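PDB 1NPE: nidogen from Mus musculus, which probably helps organise basement membranes by binding laminin through this six-bladed YWTD beta-propeller domain. Local coordinates for residues L4-T9 and D243-H248; E13-P16 and T21-K24; N220-D225 and I256-S261. All blocks are in the same frame, centred on the assembly; numbering follows the deposited sequence.

Contact 1: L4-T9 and D243-H248; sequences LLFAQT and DTFHPH. With CD (cadmium ion), chain G.
Phe6 of strand 2-8 reaches across to Phe245, at the end of strand 240-245, and the two aromatic rings carry most of the contact together with Pro247. From the backbone the CB of Phe6 heads toward the 243-248 segment. CG then takes the position flanked by both main-chain arms (chi1 66°), and elsewhere the side chain packs on Glu13 and Leu15 of strand 11-17, on Val231 and on Leu253. Only the far end of the ring crosses the gap. CE1 of Phe6 lies 3.9 Å from CE2 of Phe245, and CZ of Phe6 comes slightly closer to the same CE2, at 3.8 Å. Beyond this, CZ of Phe6 has CB of Pro247 at 4.4 Å, near the plane of the Phe6 ring. Each phenyl thus meets the other at its rim, and the side chains approach at about a right angle without stacking face to face. Pro247 N stands over the rim of one face of Phe245; the rigid proline ring suits the point where the strand gives way to loop. Farther along, Gln8 sets its NE2 3.9 Å from CG of Pro247 while donating a hydrogen bond to Lys249 O, which gives NE2 of this buried residue a polar partner. Next to this apolar seam, His248 turns outward and binds a cadmium ion through ND1 at 2.6 Å; a water and a polar side chain of the other protein chain are also ligands. Such an aromatic seam between the sheets of adjacent blades is an inter-blade packing surface of a beta-propeller.

Contact 2: E13-P16 and T21-K24; sequences ERLP and TMKK
Pro16 accepts a hydrogen bond at its carbonyl O from Lys23 N, 3.0 Å away, and this is the polar tie between strand 11-17 and the loop that follows it. The bond is almost straight at hydrogen, 173°, although the donor sits tilted 28° from the carbonyl plane. Beside it hydrocarbon packs. CB of Pro16 meets CG of Lys23 at 3.8 Å, the two side chains crossing at about a right angle, so that the rigid ring rests against the first methylenes of the lysine. Lysine serves here because its stem can pack while the rest of the chain, bent at its second and third torsions, carries the ammonium away from the contact. On the neighbouring position Leu15 presses CD1 against CB of Met22 at 3.7 Å, with SD of Met22 a little farther from that CD1, at 4.2 Å. The first two torsions of Leu15 together bring this methyl to the methionine. Behind these contacts stands the backbone: Lys23 is the centre of an inverse gamma turn, closed by a weak bond from Lys24 N to Met22 O, and the turn presents Lys23 N to the strand. Farther out, Lys24 leaves the turn to form a salt bridge with Asp243, while Met22, whose long unbranched chain is bent at its third torsion, packs on Leu4 and Asp243. The loop is therefore folded back on the end of strand 11-17, before strand 28-33 begins, and bordered by strand 2-8, the neighbour of strand 11-17 in the sheet, and by strand 240-245 of the adjacent one.

Contact 3: N220-D225 and I256-S261; sequences NLYYTD and ITIALS
Tyr222 and Thr224 on strand 220-225 face Ile256 and Ile258 on strand 256-259; no hydrogen bond joins them, and the side chains meet through apolar atoms. CB of Tyr222 lies 4.0 Å from CD1 of Ile256, whose extended CG1 branch (chi1 -169°, chi2 169°) carries that methyl to the tyrosine. The ring of Tyr222 receives a second isoleucine: CD1 of Tyr222 is 4.1 Å from CD1 of Ile258, which comes obliquely, the side chains crossing at about a right angle. Thr224 contributes its methyl, CG2 lying 3.9 Å from CB of Ile256 as the two side chains pass in opposite directions. Both isoleucines suit the place because branching at CB restricts the backbone to extended conformations while a long branch still spans the gap. Contacts between side chain and backbone form a second group, represented by CG2 of Ile256 against O of Tyr222 at 3.8 Å.

Hydrogen bonds form the third group, and every one of them leads out of the pair. OG1 of Thr224 is bonded both to Ala213 N of its own sheet and to Tyr254 O beside the partner strand, so that the hydroxyl is satisfied in the buried site and the methyl is turned to the isoleucine. Asp225 uses OD2 for Tyr210 N and OD1 for Thr228 N. Residues 222-225 read Tyr-Tyr-Thr-Asp, a variant of the YWTD signature of this propeller family.

The strand axes come no closer than 7.8 Å, with an angle of 140° between their directions, too far for backbone pairing. The chemistry therefore implies that neighbouring blades cohere at this point mainly by apolar side-chain packing, with the Thr224 hydroxyl adding a polar tie to Tyr254.

Overall arrangement
Starting at the N terminus, the chain lays down strand 2-8 and returns along strand 11-17, and contact 2 soon closes the short loop between 13-16 and 21-24. Contact 1, opened earlier by 4-9, closes only at 243-248, after nearly the whole propeller has been built, so contact 2 falls within its span. Contact 3 opens at 220-225 and closes at 256-261, beyond the end of contact 1, and the two therefore cross. The crossing marks ring closure: strand 256-259 pairs with strand 2-8, completing one sheet from both chain ends, while contacts 1 and 3 join that sheet to the blade 211-245.

Contact 1: L4-T9 and D243-H248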
loop_
_atom_site.group_PDB
_atom_site.type_symbol
_atom_site.label_atom_id
_atom_site.label_comp_id
_atom_site.label_asym_id
_atom_site.label_seq_id
_atom_site.Cartn_x
_atom_site.Cartn_y
_atom_site.Cartn_z
ATOM N N LEU A 4 19.205 2.469 9.354
ATOM C CA LEU A 4 18.112 1.800 8.664
ATOM C C LEU A 4 16.851 2.242 9.385
ATOM O O LEU A 4 16.832 2.324 10.616
ATOM C CB LEU A 4 18.229 0.282 8.781
ATOM C CG LEU A 4 18.682 -0.524 7.571
ATOM C CD1 LEU A 4 18.582 -2.004 7.919
ATOM C CD2 LEU A 4 17.812 -0.209 6.366
ATOM N N LEU A 5 15.804 2.518 8.619
ATOM C CA LEU A 5 14.538 2.955 9.182
ATOM C C LEU A 5 13.402 2.147 8.585
ATOM O O LEU A 5 13.346 1.956 7.367
ATOM C CB LEU A 5 14.315 4.439 8.869
ATOM C CG LEU A 5 15.246 5.456 9.534
ATOM C CD1 LEU A 5 15.391 6.687 8.666
ATOM C CD2 LEU A 5 14.709 5.820 10.897
ATOM N N PHE A 6 12.524 1.628 9.441
ATOM C CA PHE A 6 11.377 0.879 8.948
ATOM C C PHE A 6 10.086 1.208 9.689
ATOM O O PHE A 6 10.110 1.686 10.820
ATOM C CB PHE A 6 11.645 -0.632 8.881
ATOM C CG PHE A 6 11.850 -1.292 10.216
ATOM C CD1 PHE A 6 13.138 -1.541 10.691
ATOM C CD2 PHE A 6 10.761 -1.731 10.962
ATOM C CE1 PHE A 6 13.344 -2.226 11.889
ATOM C CE2 PHE A 6 10.952 -2.417 12.161
ATOM C CZ PHE A 6 12.252 -2.668 12.625
ATOM N N ALA A 7 8.958 0.970 9.029
ATOM C CA ALA A 7 7.658 1.273 9.597
ATOM C C ALA A 7 6.880 0.095 10.170
ATOM O O ALA A 7 6.975 -1.034 9.691
ATOM C CB ALA A 7 6.806 1.993 8.560
ATOM N N GLN A 8 6.118 0.396 11.219
ATOM C CA GLN A 8 5.237 -0.546 11.904
ATOM C C GLN A 8 4.024 0.277 12.304
ATOM O O GLN A 8 4.046 1.509 12.199
ATOM C CB GLN A 8 5.887 -1.131 13.158
ATOM C CG GLN A 8 6.672 -2.406 12.921
ATOM C CD GLN A 8 7.311 -2.956 14.187
ATOM O OE1 GLN A 8 7.897 -2.214 14.972
ATOM N NE2 GLN A 8 7.212 -4.264 14.382
ATOM N N THR A 9 2.955 -0.395 12.719
ATOM C CA THR A 9 1.749 0.302 13.135
ATOM C C THR A 9 2.078 1.108 14.379
ATOM O O THR A 9 2.622 0.574 15.346
ATOM C CB THR A 9 0.593 -0.684 13.426
ATOM O OG1 THR A 9 0.211 -1.346 12.213
ATOM C CG2 THR A 9 -0.617 0.036 13.994
ATOM N N ASP A 243 21.566 -11.580 6.537
ATOM C CA ASP A 243 21.129 -11.496 7.926
ATOM C C ASP A 243 19.634 -11.179 8.042
ATOM O O ASP A 243 18.988 -10.805 7.062
ATOM C CB ASP A 243 21.965 -10.390 8.590
ATOM C CG ASP A 243 21.840 -10.356 10.097
ATOM O OD1 ASP A 243 22.300 -9.349 10.678
ATOM O OD2 ASP A 243 21.322 -11.314 10.708
ATOM N N THR A 244 19.077 -11.380 9.232
ATOM C CA THR A 244 17.671 -11.087 9.485
ATOM C C THR A 244 17.515 -10.439 10.855
ATOM O O THR A 244 18.261 -10.747 11.783
ATOM C CB THR A 244 16.770 -12.353 9.454
ATOM O OG1 THR A 244 17.146 -13.243 10.513
ATOM C CG2 THR A 244 16.879 -13.074 8.121
ATOM N N PHE A 245 16.562 -9.519 10.964
ATOM C CA PHE A 245 16.286 -8.852 12.225
ATOM C C PHE A 245 14.816 -8.996 12.578
ATOM O O PHE A 245 13.949 -8.554 11.824
ATOM C CB PHE A 245 16.639 -7.366 12.160
ATOM C CG PHE A 245 16.192 -6.590 13.365
ATOM C CD1 PHE A 245 16.678 -6.904 14.631
ATOM C CD2 PHE A 245 15.279 -5.552 13.241
ATOM C CE1 PHE A 245 16.261 -6.196 15.756
ATOM C CE2 PHE A 245 14.853 -4.835 14.359
ATOM C CZ PHE A 245 15.344 -5.156 15.618
ATOM N N HIS A 246 14.545 -9.614 13.721
ATOM C CA HIS A 246 13.182 -9.789 14.201
ATOM C C HIS A 246 12.943 -8.815 15.339
ATOM O O HIS A 246 13.511 -8.984 16.418
ATOM C CB HIS A 246 12.962 -11.191 14.782
ATOM C CG HIS A 246 12.988 -12.294 13.777
ATOM N ND1 HIS A 246 14.157 -12.759 13.214
ATOM C CD2 HIS A 246 11.997 -13.072 13.282
ATOM C CE1 HIS A 246 13.885 -13.777 12.418
ATOM N NE2 HIS A 246 12.582 -13.989 12.442
ATOM N N PRO A 247 12.159 -7.749 15.108
ATOM C CA PRO A 247 11.905 -6.813 16.209
ATOM C C PRO A 247 11.085 -7.559 17.271
ATOM O O PRO A 247 10.255 -8.398 16.928
ATOM C CB PRO A 247 11.088 -5.710 15.540
ATOM C CG PRO A 247 10.446 -6.397 14.370
ATOM C CD PRO A 247 11.547 -7.274 13.857
ATOM N N HIS A 248 11.343 -7.287 18.549
ATOM C CA HIS A 248 10.628 -7.966 19.634
ATOM C C HIS A 248 9.103 -7.900 19.510
ATOM O O HIS A 248 8.415 -8.896 19.738
ATOM C CB HIS A 248 11.092 -7.450 21.001
ATOM C CG HIS A 248 12.478 -7.888 21.364
ATOM N ND1 HIS A 248 12.812 -9.213 21.550
ATOM C CD2 HIS A 248 13.628 -7.186 21.504
ATOM C CE1 HIS A 248 14.108 -9.308 21.779
ATOM N NE2 HIS A 248 14.627 -8.094 21.759
HETATM CD CD CD G . 11.213 -11.271 21.981
HETATM O O HOH W 1 9.751 -11.458 19.635
#

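Contact 2: E13-P16 and T21-K24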
loop_
_atom_site.group_PDB
_atom_site.type_symbol
_atom_site.label_atom_id
_atom_site.label_comp_id
_atom_site.label_asym_id
_atom_site.label_seq_id
_atom_site.Cartn_x
_atom_site.Cartn_y
_atom_site.Cartn_z
ATOM N N GLU A 13 10.773 2.526 13.343
ATOM C CA GLU A 13 11.938 1.986 14.037
ATOM C C GLU A 13 13.248 2.444 13.399
ATOM O O GLU A 13 13.308 2.726 12.203
ATOM C CB GLU A 13 11.876 0.457 14.074
ATOM C CG GLU A 13 12.909 -0.214 14.992
ATOM C CD GLU A 13 12.576 -0.112 16.481
ATOM O OE1 GLU A 13 11.679 0.666 16.863
ATOM O OE2 GLU A 13 13.218 -0.822 17.279
ATOM N N ARG A 14 14.305 2.455 14.203
ATOM C CA ARG A 14 15.625 2.881 13.758
ATOM C C ARG A 14 16.735 1.961 14.269
ATOM O O ARG A 14 16.736 1.564 15.440
ATOM C CB ARG A 14 15.880 4.297 14.272
ATOM C CG ARG A 14 17.282 4.816 14.075
ATOM C CD ARG A 14 17.476 6.150 14.781
ATOM N NE ARG A 14 18.761 6.736 14.419
ATOM C CZ ARG A 14 19.069 8.021 14.549
ATOM N NH1 ARG A 14 18.186 8.878 15.045
ATOM N NH2 ARG A 14 20.263 8.453 14.162
ATOM N N LEU A 15 17.660 1.599 13.381
ATOM C CA LEU A 15 18.803 0.773 13.767
ATOM C C LEU A 15 20.009 1.102 12.907
ATOM O O LEU A 15 19.905 1.248 11.688
ATOM C CB LEU A 15 18.497 -0.728 13.723
ATOM C CG LEU A 15 18.277 -1.455 12.403
ATOM C CD1 LEU A 15 18.733 -2.897 12.540
ATOM C CD2 LEU A 15 16.817 -1.379 12.021
ATOM N N PRO A 16 21.179 1.225 13.542
ATOM C CA PRO A 16 22.459 1.544 12.910
ATOM C C PRO A 16 22.938 0.525 11.894
ATOM O O PRO A 16 22.644 -0.664 12.004
ATOM C CB PRO A 16 23.421 1.600 14.100
ATOM C CG PRO A 16 22.534 1.972 15.247
ATOM C CD PRO A 16 21.340 1.102 14.999
ATOM N N THR A 21 26.305 -3.947 7.939
ATOM C CA THR A 21 25.840 -4.807 9.028
ATOM C C THR A 21 24.793 -4.111 9.904
ATOM O O THR A 21 24.958 -2.951 10.285
ATOM C CB THR A 21 27.029 -5.267 9.917
ATOM O OG1 THR A 21 27.944 -6.041 9.133
ATOM C CG2 THR A 21 26.546 -6.109 11.086
ATOM N N MET A 22 23.704 -4.815 10.197
ATOM C CA MET A 22 22.645 -4.264 11.040
ATOM C C MET A 22 22.985 -4.453 12.515
ATOM O O MET A 22 23.237 -5.580 12.955
ATOM C CB MET A 22 21.304 -4.962 10.775
ATOM C CG MET A 22 20.761 -4.858 9.359
ATOM S SD MET A 22 19.064 -5.501 9.267
ATOM C CE MET A 22 19.337 -7.212 8.855
ATOM N N LYS A 23 22.985 -3.360 13.277
ATOM C CA LYS A 23 23.257 -3.431 14.714
ATOM C C LYS A 23 21.917 -3.690 15.398
ATOM O O LYS A 23 21.293 -2.776 15.931
ATOM C CB LYS A 23 23.861 -2.114 15.214
ATOM C CG LYS A 23 25.204 -1.721 14.585
ATOM C CD LYS A 23 26.395 -2.464 15.200
ATOM C CE LYS A 23 26.563 -3.879 14.647
ATOM N NZ LYS A 23 27.702 -4.606 15.296
ATOM N N LYS A 24 21.474 -4.942 15.353
ATOM C CA LYS A 24 20.187 -5.355 15.921
ATOM C C LYS A 24 19.942 -5.000 17.384
ATOM O O LYS A 24 18.814 -4.686 17.774
ATOM C CB LYS A 24 20.000 -6.863 15.773
ATOM C CG LYS A 24 20.270 -7.416 14.401
ATOM C CD LYS A 24 20.143 -8.917 14.460
ATOM C CE LYS A 24 21.007 -9.568 13.422
ATOM N NZ LYS A 24 20.955 -11.055 13.514
#

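Contact 3: N220-D225 and I256-S261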
loop_
_atom_site.group_PDB
_atom_site.type_symbol
_atom_site.label_atom_id
_atom_site.label_comp_id
_atom_site.label_asym_id
_atom_site.label_seq_id
_atom_site.Cartn_x
_atom_site.Cartn_y
_atom_site.Cartn_z
ATOM N N ASN A 220 24.000 -4.726 -1.091
ATOM C CA ASN A 220 22.975 -5.321 -0.232
ATOM C C ASN A 220 21.554 -4.769 -0.377
ATOM O O ASN A 220 21.346 -3.569 -0.563
ATOM C CB ASN A 220 23.389 -5.204 1.240
ATOM C CG ASN A 220 24.265 -6.353 1.706
ATOM O OD1 ASN A 220 24.789 -7.122 0.904
ATOM N ND2 ASN A 220 24.418 -6.477 3.021
ATOM N N LEU A 221 20.580 -5.666 -0.283
ATOM C CA LEU A 221 19.173 -5.286 -0.339
ATOM C C LEU A 221 18.581 -5.532 1.037
ATOM O O LEU A 221 18.920 -6.508 1.697
ATOM C CB LEU A 221 18.394 -6.132 -1.357
ATOM C CG LEU A 221 18.618 -5.912 -2.849
ATOM C CD1 LEU A 221 17.637 -6.790 -3.620
ATOM C CD2 LEU A 221 18.430 -4.446 -3.215
ATOM N N TYR A 222 17.714 -4.631 1.478
ATOM C CA TYR A 222 17.063 -4.791 2.770
ATOM C C TYR A 222 15.566 -4.710 2.524
ATOM O O TYR A 222 15.068 -3.687 2.044
ATOM C CB TYR A 222 17.490 -3.691 3.745
ATOM C CG TYR A 222 18.965 -3.691 4.062
ATOM C CD1 TYR A 222 19.860 -2.956 3.287
ATOM C CD2 TYR A 222 19.469 -4.436 5.129
ATOM C CE1 TYR A 222 21.222 -2.963 3.563
ATOM C CE2 TYR A 222 20.833 -4.452 5.412
ATOM C CZ TYR A 222 21.701 -3.713 4.626
ATOM O OH TYR A 222 23.047 -3.727 4.891
ATOM N N TYR A 223 14.858 -5.798 2.813
ATOM C CA TYR A 223 13.418 -5.810 2.622
ATOM C C TYR A 223 12.625 -6.219 3.861
ATOM O O TYR A 223 13.137 -6.909 4.746
ATOM C CB TYR A 223 13.030 -6.680 1.415
ATOM C CG TYR A 223 13.168 -8.176 1.589
ATOM C CD1 TYR A 223 12.098 -8.945 2.052
ATOM C CD2 TYR A 223 14.344 -8.836 1.227
ATOM C CE1 TYR A 223 12.192 -10.337 2.142
ATOM C CE2 TYR A 223 14.451 -10.224 1.314
ATOM C CZ TYR A 223 13.369 -10.966 1.770
ATOM O OH TYR A 223 13.460 -12.335 1.830
ATOM N N THR A 224 11.378 -5.759 3.923
ATOM C CA THR A 224 10.487 -6.090 5.028
ATOM C C THR A 224 9.604 -7.235 4.562
ATOM O O THR A 224 9.127 -7.233 3.422
ATOM C CB THR A 224 9.616 -4.894 5.439
ATOM O OG1 THR A 224 8.833 -4.457 4.319
ATOM C CG2 THR A 224 10.498 -3.748 5.945
ATOM N N ASP A 225 9.388 -8.206 5.443
ATOM C CA ASP A 225 8.595 -9.378 5.106
ATOM C C ASP A 225 7.423 -9.566 6.060
ATOM O O ASP A 225 7.583 -9.529 7.279
ATOM C CB ASP A 225 9.502 -10.616 5.097
ATOM C CG ASP A 225 8.830 -11.842 4.497
ATOM O OD1 ASP A 225 7.992 -12.452 5.175
ATOM O OD2 ASP A 225 9.161 -12.220 3.356
ATOM N N ILE A 256 10.538 0.828 4.291
ATOM C CA ILE A 256 11.913 0.781 4.758
ATOM C C ILE A 256 12.763 1.726 3.915
ATOM O O ILE A 256 12.590 1.818 2.698
ATOM C CB ILE A 256 12.472 -0.666 4.684
ATOM C CG1 ILE A 256 13.809 -0.772 5.411
ATOM C CG2 ILE A 256 12.603 -1.118 3.245
ATOM C CD1 ILE A 256 14.265 -2.208 5.611
ATOM N N THR A 257 13.669 2.440 4.571
ATOM C CA THR A 257 14.540 3.378 3.888
ATOM C C THR A 257 15.864 3.496 4.637
ATOM O O THR A 257 15.973 3.091 5.798
ATOM C CB THR A 257 13.857 4.764 3.753
ATOM O OG1 THR A 257 14.650 5.615 2.921
ATOM C CG2 THR A 257 13.663 5.418 5.118
ATOM N N ILE A 258 16.881 4.012 3.960
ATOM C CA ILE A 258 18.188 4.171 4.578
ATOM C C ILE A 258 18.564 5.631 4.771
ATOM O O ILE A 258 18.512 6.427 3.835
ATOM C CB ILE A 258 19.279 3.437 3.772
ATOM C CG1 ILE A 258 19.054 1.934 3.883
ATOM C CG2 ILE A 258 20.670 3.789 4.294
ATOM C CD1 ILE A 258 20.116 1.105 3.241
ATOM N N ALA A 259 18.914 5.977 6.005
ATOM C CA ALA A 259 19.313 7.334 6.347
ATOM C C ALA A 259 20.808 7.495 6.121
ATOM O O ALA A 259 21.613 7.086 6.952
ATOM C CB ALA A 259 18.966 7.638 7.796
ATOM N N LEU A 260 21.174 8.072 4.984
ATOM C CA LEU A 260 22.579 8.288 4.647
ATOM C C LEU A 260 23.136 9.506 5.372
ATOM O O LEU A 260 22.409 10.470 5.623
ATOM C CB LEU A 260 22.742 8.458 3.135
ATOM C CG LEU A 260 22.436 7.225 2.284
ATOM C CD1 LEU A 260 22.452 7.580 0.811
ATOM C CD2 LEU A 260 23.439 6.120 2.591
ATOM N N SER A 261 24.427 9.456 5.701
ATOM C CA SER A 261 25.101 10.552 6.405
ATOM C C SER A 261 25.353 11.748 5.497
ATOM O O SER A 261 25.640 12.848 5.971
ATOM C CB SER A 261 26.422 10.069 7.017
ATOM O OG SER A 261 27.252 9.453 6.045
#